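YkuI protein (Bacillus subtilis, PDB 2BAS) probably hydrolyses the second messenger cyclic di-GMP through its EAL domain, which is joined by a long helix to a C-terminal signalling domain. Local coordinates at residues Ile92-Leu97 with Lys131-Lys136; Pro40-Ile45 with Asp98-Ala103; Lys324-Leu329 with Gly355-Gln360. All blocks are in the same frame, centred on the assembly; numbering follows the deposited sequence.

Contact 1 (Ile92-Leu97 with Lys131-Lys136); sequences IIRQAL and KEYEAK
Y133 reaches over from helix 124-135 and lays its ring against L97, next to a salt bridge between R94 and E132. Its CG stands anti to its own carbonyl carbon (chi1 -73°), which turns the ring toward the leucine. Going outward, Y133 CB meets L97 CD1 at 3.9 Å, and CD1 of the ring comes within 3.6 Å of the same methyl. Across the same face, toward the other rim, Y133 CD2 is 3.8 Å from L97 CB. That CB sits 3.9 Å from the ring centroid, a CH-pi contact. At the tip, Y133 OH lies 3.6 Å from R94 CB and hydrogen-bonds to D98. R94 NH1 donates to the syn lone pair of E132 OE1 at 2.8 Å, the oxygen tilted out of the guanidinium plane. E132 OE2 in turn takes a weak bond from K136 NZ, making a small charged network. A phenylalanine in place of Y133 would probably keep the leucine covered but leave D98 without its hydroxyl partner. The two helical segments run nearly parallel here, 19° apart, in the outer layer of the barrel; I93 also packs on F126 and L129, while Q95 and A96 meet strand 38-47.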
loop_
_atom_site.group_PDB
_atom_site.type_symbol
_atom_site.label_atom_id
_atom_site.label_comp_id
_atom_site.label_asym_id
_atom_site.label_seq_id
_atom_site.Cartn_x
_atom_site.Cartn_y
_atom_site.Cartn_z
ATOM N N ILE A 92 -20.854 1.486 -31.927
ATOM C CA ILE A 92 -20.703 2.554 -30.942
ATOM C C ILE A 92 -19.355 3.272 -31.041
ATOM O O ILE A 92 -19.326 4.496 -31.149
ATOM C CB ILE A 92 -20.889 2.033 -29.508
ATOM C CG1 ILE A 92 -22.295 1.470 -29.320
ATOM C CG2 ILE A 92 -20.612 3.136 -28.480
ATOM C CD1 ILE A 92 -22.396 0.574 -28.089
ATOM N N ILE A 93 -18.254 2.513 -30.998
ATOM C CA ILE A 93 -16.894 3.073 -31.037
ATOM C C ILE A 93 -16.658 3.978 -32.243
ATOM O O ILE A 93 -16.173 5.104 -32.097
ATOM C CB ILE A 93 -15.806 1.974 -31.017
ATOM C CG1 ILE A 93 -15.947 1.088 -29.777
ATOM C CG2 ILE A 93 -14.417 2.594 -31.023
ATOM C CD1 ILE A 93 -15.198 -0.243 -29.872
ATOM N N ARG A 94 -17.003 3.478 -33.429
ATOM C CA ARG A 94 -16.834 4.230 -34.670
ATOM C C ARG A 94 -17.607 5.549 -34.695
ATOM O O ARG A 94 -17.066 6.575 -35.111
ATOM C CB ARG A 94 -17.186 3.365 -35.876
ATOM C CG ARG A 94 -16.165 2.280 -36.137
ATOM C CD ARG A 94 -16.623 1.311 -37.219
ATOM N NE ARG A 94 -15.674 0.207 -37.310
ATOM C CZ ARG A 94 -14.573 0.206 -38.062
ATOM N NH1 ARG A 94 -14.268 1.250 -38.831
ATOM N NH2 ARG A 94 -13.773 -0.854 -38.045
ATOM N N GLN A 95 -18.856 5.535 -34.244
ATOM C CA GLN A 95 -19.621 6.771 -34.151
ATOM C C GLN A 95 -18.936 7.755 -33.224
ATOM O O GLN A 95 -18.879 8.951 -33.514
ATOM C CB GLN A 95 -21.023 6.508 -33.628
ATOM C CG GLN A 95 -21.956 5.875 -34.625
ATOM C CD GLN A 95 -23.325 5.655 -34.038
ATOM O OE1 GLN A 95 -23.992 6.599 -33.607
ATOM N NE2 GLN A 95 -23.758 4.403 -34.019
ATOM N N ALA A 96 -18.415 7.244 -32.111
ATOM C CA ALA A 96 -17.788 8.081 -31.112
ATOM C C ALA A 96 -16.489 8.695 -31.609
ATOM O O ALA A 96 -16.266 9.892 -31.421
ATOM C CB ALA A 96 -17.563 7.307 -29.832
ATOM N N LEU A 97 -15.630 7.891 -32.234
ATOM C CA LEU A 97 -14.365 8.420 -32.744
ATOM C C LEU A 97 -14.635 9.410 -33.879
ATOM O O LEU A 97 -13.845 10.325 -34.110
ATOM C CB LEU A 97 -13.393 7.312 -33.170
ATOM C CG LEU A 97 -12.901 6.307 -32.118
ATOM C CD1 LEU A 97 -11.759 5.468 -32.653
ATOM C CD2 LEU A 97 -12.472 6.970 -30.816
ATOM N N LYS A 131 -5.867 2.076 -35.430
ATOM C CA LYS A 131 -4.944 2.559 -36.464
ATOM C C LYS A 131 -5.631 3.294 -37.618
ATOM O O LYS A 131 -5.036 4.172 -38.241
ATOM C CB LYS A 131 -4.089 1.402 -36.999
ATOM C CG LYS A 131 -2.985 0.942 -36.029
ATOM C CD LYS A 131 -2.333 -0.358 -36.494
ATOM C CE LYS A 131 -1.076 -0.678 -35.710
ATOM N NZ LYS A 131 0.030 0.256 -36.055
ATOM N N GLU A 132 -6.882 2.928 -37.895
ATOM C CA GLU A 132 -7.674 3.565 -38.953
ATOM C C GLU A 132 -7.977 5.022 -38.596
ATOM O O GLU A 132 -7.972 5.900 -39.463
ATOM C CB GLU A 132 -8.979 2.797 -39.178
ATOM C CG GLU A 132 -9.890 3.394 -40.248
ATOM C CD GLU A 132 -11.334 2.917 -40.137
ATOM O OE1 GLU A 132 -11.573 1.836 -39.546
ATOM O OE2 GLU A 132 -12.232 3.630 -40.646
ATOM N N TYR A 133 -8.249 5.266 -37.318
ATOM C CA TYR A 133 -8.525 6.615 -36.846
ATOM C C TYR A 133 -7.247 7.379 -36.552
ATOM O O TYR A 133 -7.263 8.606 -36.432
ATOM C CB TYR A 133 -9.505 6.605 -35.676
ATOM C CG TYR A 133 -10.911 6.289 -36.141
ATOM C CD1 TYR A 133 -11.368 4.968 -36.216
ATOM C CD2 TYR A 133 -11.771 7.310 -36.552
ATOM C CE1 TYR A 133 -12.660 4.675 -36.665
ATOM C CE2 TYR A 133 -13.061 7.029 -37.005
ATOM C CZ TYR A 133 -13.500 5.712 -37.061
ATOM O OH TYR A 133 -14.775 5.443 -37.499
ATOM N N GLU A 134 -6.140 6.642 -36.464
ATOM C CA GLU A 134 -4.804 7.229 -36.408
ATOM C C GLU A 134 -4.544 7.834 -37.789
ATOM O O GLU A 134 -3.978 8.921 -37.907
ATOM C CB GLU A 134 -3.756 6.155 -36.070
ATOM C CG GLU A 134 -2.314 6.662 -35.862
ATOM C CD GLU A 134 -1.258 5.550 -35.936
ATOM O OE1 GLU A 134 -1.612 4.395 -36.264
ATOM O OE2 GLU A 134 -0.067 5.834 -35.677
ATOM N N ALA A 135 -4.998 7.121 -38.820
ATOM C CA ALA A 135 -4.893 7.555 -40.210
ATOM C C ALA A 135 -5.789 8.759 -40.512
ATOM O O ALA A 135 -5.511 9.524 -41.432
ATOM C CB ALA A 135 -5.216 6.399 -41.148
ATOM N N LYS A 136 -6.861 8.921 -39.738
ATOM C CA LYS A 136 -7.785 10.046 -39.920
ATOM C C LYS A 136 -7.395 11.259 -39.067
ATOM O O LYS A 136 -8.024 12.316 -39.155
ATOM C CB LYS A 136 -9.229 9.618 -39.638
ATOM C CG LYS A 136 -9.704 8.487 -40.520
ATOM C CD LYS A 136 -11.100 8.022 -40.159
ATOM C CE LYS A 136 -11.609 7.047 -41.219
ATOM N NZ LYS A 136 -13.055 6.723 -41.064
#

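Contact 2 (Pro40-Ile45 with Asp98-Ala103); sequences PYYQAI and DRFLEA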
loop_
_atom_site.group_PDB
_atom_site.type_symbol
_atom_site.label_atom_id
_atom_site.label_comp_id
_atom_site.label_asym_id
_atom_site.label_seq_id
_atom_site.Cartn_x
_atom_site.Cartn_y
_atom_site.Cartn_z
ATOM N N PRO A 40 -23.456 6.288 -29.223
ATOM C CA PRO A 40 -22.630 6.570 -28.056
ATOM C C PRO A 40 -23.134 7.751 -27.228
ATOM O O PRO A 40 -23.645 8.722 -27.774
ATOM C CB PRO A 40 -21.269 6.912 -28.669
ATOM C CG PRO A 40 -21.591 7.494 -30.000
ATOM C CD PRO A 40 -22.873 6.854 -30.458
ATOM N N TYR A 41 -23.013 7.637 -25.913
ATOM C CA TYR A 41 -23.171 8.770 -25.020
ATOM C C TYR A 41 -21.806 9.067 -24.423
ATOM O O TYR A 41 -20.853 8.306 -24.636
ATOM C CB TYR A 41 -24.176 8.456 -23.923
ATOM C CG TYR A 41 -25.516 9.106 -24.113
ATOM C CD1 TYR A 41 -26.127 9.146 -25.367
ATOM C CD2 TYR A 41 -26.189 9.668 -23.028
ATOM C CE1 TYR A 41 -27.375 9.739 -25.536
ATOM C CE2 TYR A 41 -27.439 10.262 -23.183
ATOM C CZ TYR A 41 -28.021 10.294 -24.440
ATOM O OH TYR A 41 -29.255 10.882 -24.597
ATOM N N TYR A 42 -21.702 10.173 -23.685
ATOM C CA TYR A 42 -20.419 10.587 -23.107
ATOM C C TYR A 42 -20.545 11.128 -21.683
ATOM O O TYR A 42 -21.551 11.746 -21.324
ATOM C CB TYR A 42 -19.758 11.652 -23.994
ATOM C CG TYR A 42 -19.737 11.338 -25.484
ATOM C CD1 TYR A 42 -20.793 11.718 -26.312
ATOM C CD2 TYR A 42 -18.655 10.669 -26.064
ATOM C CE1 TYR A 42 -20.778 11.428 -27.680
ATOM C CE2 TYR A 42 -18.630 10.381 -27.421
ATOM C CZ TYR A 42 -19.695 10.764 -28.223
ATOM O OH TYR A 42 -19.668 10.480 -29.566
ATOM N N GLN A 43 -19.513 10.892 -20.876
ATOM C CA GLN A 43 -19.435 11.471 -19.543
ATOM C C GLN A 43 -18.064 12.102 -19.355
ATOM O O GLN A 43 -17.041 11.448 -19.531
ATOM C CB GLN A 43 -19.726 10.431 -18.458
ATOM C CG GLN A 43 -19.952 11.048 -17.064
ATOM C CD GLN A 43 -20.385 10.033 -16.021
ATOM O OE1 GLN A 43 -20.151 8.828 -16.155
ATOM N NE2 GLN A 43 -21.017 10.521 -14.965
ATOM N N ALA A 44 -18.056 13.382 -19.005
ATOM C CA ALA A 44 -16.815 14.140 -18.868
ATOM C C ALA A 44 -15.985 13.698 -17.682
ATOM O O ALA A 44 -16.516 13.260 -16.650
ATOM C CB ALA A 44 -17.101 15.634 -18.783
ATOM N N ILE A 45 -14.672 13.801 -17.851
ATOM C CA ILE A 45 -13.739 13.506 -16.785
ATOM C C ILE A 45 -12.952 14.769 -16.502
ATOM O O ILE A 45 -12.476 15.436 -17.433
ATOM C CB ILE A 45 -12.849 12.301 -17.125
ATOM C CG1 ILE A 45 -13.720 11.045 -17.198
ATOM C CG2 ILE A 45 -11.773 12.116 -16.058
ATOM C CD1 ILE A 45 -13.199 10.002 -18.109
ATOM N N ASP A 98 -15.760 9.231 -34.568
ATOM C CA ASP A 98 -16.210 10.208 -35.554
ATOM C C ASP A 98 -16.517 11.544 -34.859
ATOM O O ASP A 98 -16.067 12.599 -35.312
ATOM C CB ASP A 98 -17.425 9.699 -36.356
ATOM C CG ASP A 98 -17.054 8.641 -37.406
ATOM O OD1 ASP A 98 -15.906 8.152 -37.416
ATOM O OD2 ASP A 98 -17.921 8.287 -38.230
ATOM N N ARG A 99 -17.253 11.493 -33.749
ATOM C CA ARG A 99 -17.585 12.701 -32.992
ATOM C C ARG A 99 -16.327 13.401 -32.484
ATOM O O ARG A 99 -16.217 14.625 -32.596
ATOM C CB ARG A 99 -18.560 12.389 -31.848
ATOM C CG ARG A 99 -18.921 13.565 -30.947
ATOM C CD ARG A 99 -19.628 14.691 -31.685
ATOM N NE ARG A 99 -19.256 16.001 -31.138
ATOM C CZ ARG A 99 -20.024 16.752 -30.349
ATOM N NH1 ARG A 99 -21.244 16.349 -30.006
ATOM N NH2 ARG A 99 -19.573 17.920 -29.910
ATOM N N PHE A 100 -15.382 12.623 -31.948
ATOM C CA PHE A 100 -14.090 13.153 -31.487
ATOM C C PHE A 100 -13.299 13.870 -32.589
ATOM O O PHE A 100 -12.685 14.909 -32.330
ATOM C CB PHE A 100 -13.227 12.055 -30.851
ATOM C CG PHE A 100 -13.565 11.762 -29.409
ATOM C CD1 PHE A 100 -14.299 10.633 -29.065
ATOM C CD2 PHE A 100 -13.142 12.612 -28.394
ATOM C CE1 PHE A 100 -14.612 10.356 -27.725
ATOM C CE2 PHE A 100 -13.446 12.342 -27.053
ATOM C CZ PHE A 100 -14.182 11.214 -26.722
ATOM N N LEU A 101 -13.328 13.330 -33.811
ATOM C CA LEU A 101 -12.640 13.941 -34.957
ATOM C C LEU A 101 -13.065 15.395 -35.216
ATOM O O LEU A 101 -12.395 16.117 -35.955
ATOM C CB LEU A 101 -12.845 13.116 -36.237
ATOM C CG LEU A 101 -11.995 11.895 -36.610
ATOM C CD1 LEU A 101 -12.487 11.337 -37.941
ATOM C CD2 LEU A 101 -10.512 12.222 -36.704
ATOM N N GLU A 102 -14.178 15.808 -34.608
ATOM C CA GLU A 102 -14.697 17.169 -34.749
ATOM C C GLU A 102 -14.305 18.067 -33.578
ATOM O O GLU A 102 -14.125 19.270 -33.746
ATOM C CB GLU A 102 -16.224 17.161 -34.906
ATOM C CG GLU A 102 -16.763 16.278 -36.039
ATOM C CD GLU A 102 -16.224 16.644 -37.418
ATOM O OE1 GLU A 102 -16.255 17.840 -37.796
ATOM O OE2 GLU A 102 -15.784 15.720 -38.134
ATOM N N ALA A 103 -14.167 17.479 -32.395
ATOM C CA ALA A 103 -13.845 18.243 -31.188
ATOM C C ALA A 103 -12.354 18.557 -31.024
ATOM O O ALA A 103 -11.560 18.372 -31.944
ATOM C CB ALA A 103 -14.375 17.524 -29.965
#
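The ring of Y42 turns an edge toward the face of F100, an offset edge-to-face pair with planes at 85° and centroids 6.0 Å apart. F264 joins them, meeting Y42 edge-to-face and F100 with planes at about 50°, so three aromatic rings gather between strand and helix. This is the layer between barrel and helices in an EAL domain, a variant of the TIM barrel in which one strand runs against its neighbours. Strand 38-47 is that strand, antiparallel to both 53-64 and 249-252, and Y42 projects from it onto the end of helix 82-100.

The nearest atoms of the two rings are Y42 CE2 and F100 CE1, 4.0 Å apart; the two side chains point opposite ways as they pass. F100 reaches further in, onto V58 of strand 53-64 and I109 of strand 108-112, so it ties the helix end to two more staves. Beside Y42, P40 packs on I92, Q95 and A96 farther back along the same helix. The phenol end of Y42 lies against aliphatic carbon: R99 carries its CG anti to the backbone N (chi1 177°), then bends at chi2 and chi3, which takes the guanidinium away from the phenol. The R99 side chain also packs on T263 and F264. Y42 OH lies against the root of the arginine, with R99 CB at 3.2 Å and R99 CG at 3.5 Å, as well as against A96 CA.

Contact 3 (Lys324-Leu329 with Gly355-Gln360); sequences KLAEEL and GEWIYQ
This is helix-on-sheet packing in the C-terminal domain: A326, near the end of helix 318-328, sits on the indole of W357 in strand 356-360, which is an outermost strand of the six-stranded antiparallel sheet within this chain. The contact is a CH-pi interaction, with A326 CB 3.6 Å from the centroid of the six-membered ring of W357 and only 9° off its normal. The methyl is thus centred over the benzene half, and its nearest ring atom, W357 CD2, is 3.7 Å away. With CG anti to its carbonyl carbon (chi1 -72°), W357 sends its indole toward the helix. A residue as small as alanine allows a close approach, 7.6 Å between the CA atoms of A326 and W357.

The helix backbone takes part as well: A326 O lies 3.7 Å from W357 CE2. The indole N-H is spoken for by T330, just past the helix end, where it makes a hydrogen bond from NE1 that helps fix the ring's rotation. E327 starts out facing away from the strand, but a bend at chi2 brings its carboxylate back alongside the five-membered half, with E327 OE1 3.8 Å from W357 CD1 and the two planes 67° apart. The like charges of E327 OE2 and E356 OE2, 6.4 Å apart, would probably repel weakly.

Around this pair, A326 also rests on V350 and W357 on K352, both in the adjoining strand 349-353, while Y359 holds K323 in a cation-pi contact. L325 and L329 carry the packing on to strand 413-419 of the same sheet and to the long helix 271-311. A six-stranded antiparallel sheet of order 3-2-1-6-5-4 with helix 318-328 packed on it is consistent with a PAS-like fold.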
loop_
_atom_site.group_PDB
_atom_site.type_symbol
_atom_site.label_atom_id
_atom_site.label_comp_id
_atom_site.label_asym_id
_atom_site.label_seq_id
_atom_site.Cartn_x
_atom_site.Cartn_y
_atom_site.Cartn_z
ATOM N N LYS A 324 8.989 6.268 36.907
ATOM C CA LYS A 324 8.628 7.570 37.441
ATOM C C LYS A 324 8.014 8.429 36.340
ATOM O O LYS A 324 7.035 9.123 36.574
ATOM C CB LYS A 324 9.841 8.269 38.055
ATOM C CG LYS A 324 10.431 7.593 39.295
ATOM C CD LYS A 324 11.540 8.467 39.891
ATOM C CE LYS A 324 12.315 7.788 41.027
ATOM N NZ LYS A 324 13.249 6.729 40.542
ATOM N N LEU A 325 8.577 8.385 35.135
ATOM C CA LEU A 325 7.970 9.128 34.032
ATOM C C LEU A 325 6.520 8.673 33.801
ATOM O O LEU A 325 5.620 9.509 33.676
ATOM C CB LEU A 325 8.801 9.022 32.749
ATOM C CG LEU A 325 8.344 9.924 31.589
ATOM C CD1 LEU A 325 8.438 11.409 31.955
ATOM C CD2 LEU A 325 9.124 9.629 30.304
ATOM N N ALA A 326 6.311 7.355 33.791
ATOM C CA ALA A 326 4.990 6.760 33.576
ATOM C C ALA A 326 3.940 7.358 34.488
ATOM O O ALA A 326 2.853 7.709 34.034
ATOM C CB ALA A 326 5.034 5.247 33.764
ATOM N N GLU A 327 4.274 7.463 35.769
ATOM C CA GLU A 327 3.379 8.030 36.767
ATOM C C GLU A 327 3.127 9.517 36.555
ATOM O O GLU A 327 2.012 9.994 36.762
ATOM C CB GLU A 327 3.903 7.758 38.182
ATOM C CG GLU A 327 3.832 6.282 38.603
ATOM C CD GLU A 327 2.400 5.765 38.825
ATOM O OE1 GLU A 327 1.410 6.446 38.452
ATOM O OE2 GLU A 327 2.264 4.655 39.378
ATOM N N GLU A 328 4.158 10.244 36.138
ATOM C CA GLU A 328 4.027 11.663 35.819
ATOM C C GLU A 328 3.128 11.863 34.591
ATOM O O GLU A 328 2.336 12.804 34.539
ATOM C CB GLU A 328 5.406 12.281 35.574
ATOM C CG GLU A 328 5.396 13.790 35.361
ATOM C CD GLU A 328 4.920 14.552 36.582
ATOM O OE1 GLU A 328 3.953 15.326 36.444
ATOM O OE2 GLU A 328 5.498 14.367 37.679
ATOM N N LEU A 329 3.255 10.970 33.613
ATOM C CA LEU A 329 2.436 11.030 32.406
ATOM C C LEU A 329 1.272 10.025 32.415
ATOM O O LEU A 329 0.707 9.700 31.364
ATOM C CB LEU A 329 3.317 10.828 31.156
ATOM C CG LEU A 329 4.406 11.864 30.841
ATOM C CD1 LEU A 329 5.000 11.585 29.493
ATOM C CD2 LEU A 329 3.897 13.297 30.880
ATOM N N GLY A 355 -5.437 0.307 34.359
ATOM C CA GLY A 355 -5.245 1.442 35.276
ATOM C C GLY A 355 -4.064 1.428 36.241
ATOM O O GLY A 355 -3.879 2.382 37.008
ATOM N N GLU A 356 -3.267 0.359 36.208
ATOM C CA GLU A 356 -2.111 0.206 37.099
ATOM C C GLU A 356 -0.853 -0.115 36.284
ATOM O O GLU A 356 -0.871 -1.006 35.431
ATOM C CB GLU A 356 -2.367 -0.901 38.138
ATOM C CG GLU A 356 -3.690 -0.794 38.908
ATOM C CD GLU A 356 -3.644 0.142 40.114
ATOM O OE1 GLU A 356 -4.708 0.353 40.737
ATOM O OE2 GLU A 356 -2.556 0.656 40.457
ATOM N N TRP A 357 0.234 0.612 36.544
ATOM C CA TRP A 357 1.484 0.444 35.786
ATOM C C TRP A 357 2.232 -0.818 36.174
ATOM O O TRP A 357 2.313 -1.169 37.348
ATOM C CB TRP A 357 2.397 1.666 35.926
ATOM C CG TRP A 357 1.883 2.831 35.185
ATOM C CD1 TRP A 357 1.114 3.848 35.681
ATOM C CD2 TRP A 357 2.061 3.100 33.791
ATOM N NE1 TRP A 357 0.812 4.745 34.680
ATOM C CE2 TRP A 357 1.382 4.310 33.510
ATOM C CE3 TRP A 357 2.730 2.440 32.749
ATOM C CZ2 TRP A 357 1.355 4.877 32.229
ATOM C CZ3 TRP A 357 2.704 3.008 31.469
ATOM C CH2 TRP A 357 2.016 4.215 31.225
ATOM N N ILE A 358 2.780 -1.483 35.165
ATOM C CA ILE A 358 3.485 -2.742 35.338
ATOM C C ILE A 358 4.890 -2.642 34.734
ATOM O O ILE A 358 5.154 -1.762 33.934
ATOM C CB ILE A 358 2.624 -3.898 34.761
ATOM C CG1 ILE A 358 1.625 -4.352 35.831
ATOM C CG2 ILE A 358 3.466 -5.087 34.285
ATOM C CD1 ILE A 358 0.371 -4.998 35.278
ATOM N N TYR A 359 5.800 -3.511 35.155
ATOM C CA TYR A 359 7.159 -3.481 34.649
ATOM C C TYR A 359 7.518 -4.804 34.002
ATOM O O TYR A 359 7.476 -5.855 34.645
ATOM C CB TYR A 359 8.154 -3.126 35.763
ATOM C CG TYR A 359 9.609 -3.285 35.363
ATOM C CD1 TYR A 359 10.184 -2.482 34.363
ATOM C CD2 TYR A 359 10.415 -4.234 35.980
ATOM C CE1 TYR A 359 11.524 -2.630 33.994
ATOM C CE2 TYR A 359 11.756 -4.388 35.618
ATOM C CZ TYR A 359 12.301 -3.584 34.627
ATOM O OH TYR A 359 13.630 -3.752 34.284
ATOM N N GLN A 360 7.881 -4.733 32.727
ATOM C CA GLN A 360 8.216 -5.915 31.942
ATOM C C GLN A 360 9.698 -5.916 31.521
ATOM O O GLN A 360 10.042 -5.420 30.443
ATOM C CB GLN A 360 7.297 -5.999 30.722
ATOM C CG GLN A 360 5.806 -5.991 31.049
ATOM C CD GLN A 360 4.938 -5.592 29.863
ATOM O OE1 GLN A 360 5.329 -4.777 29.024
ATOM N NE2 GLN A 360 3.745 -6.153 29.802
#

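Overall arrangement
From the N terminus, strand 38-47 supplies residues 40-45, the first half of contact 2. Helix 82-100 then brings 92-97, which opens contact 1, before 98-103 closes contact 2; residues 131-136 close contact 1. The two loops therefore cross, and they share that helix, binding it on one side to the antiparallel barrel strand and on another to the next helix around the barrel. Their centres are 11 Å apart. Contact 3 comes later, in series, after the long helix 271-311: it closes a short, strand-rich loop from 324-329 to 355-360 within the C-terminal domain, its centre about 72 Å from that of contact 1 and across the chain's centre.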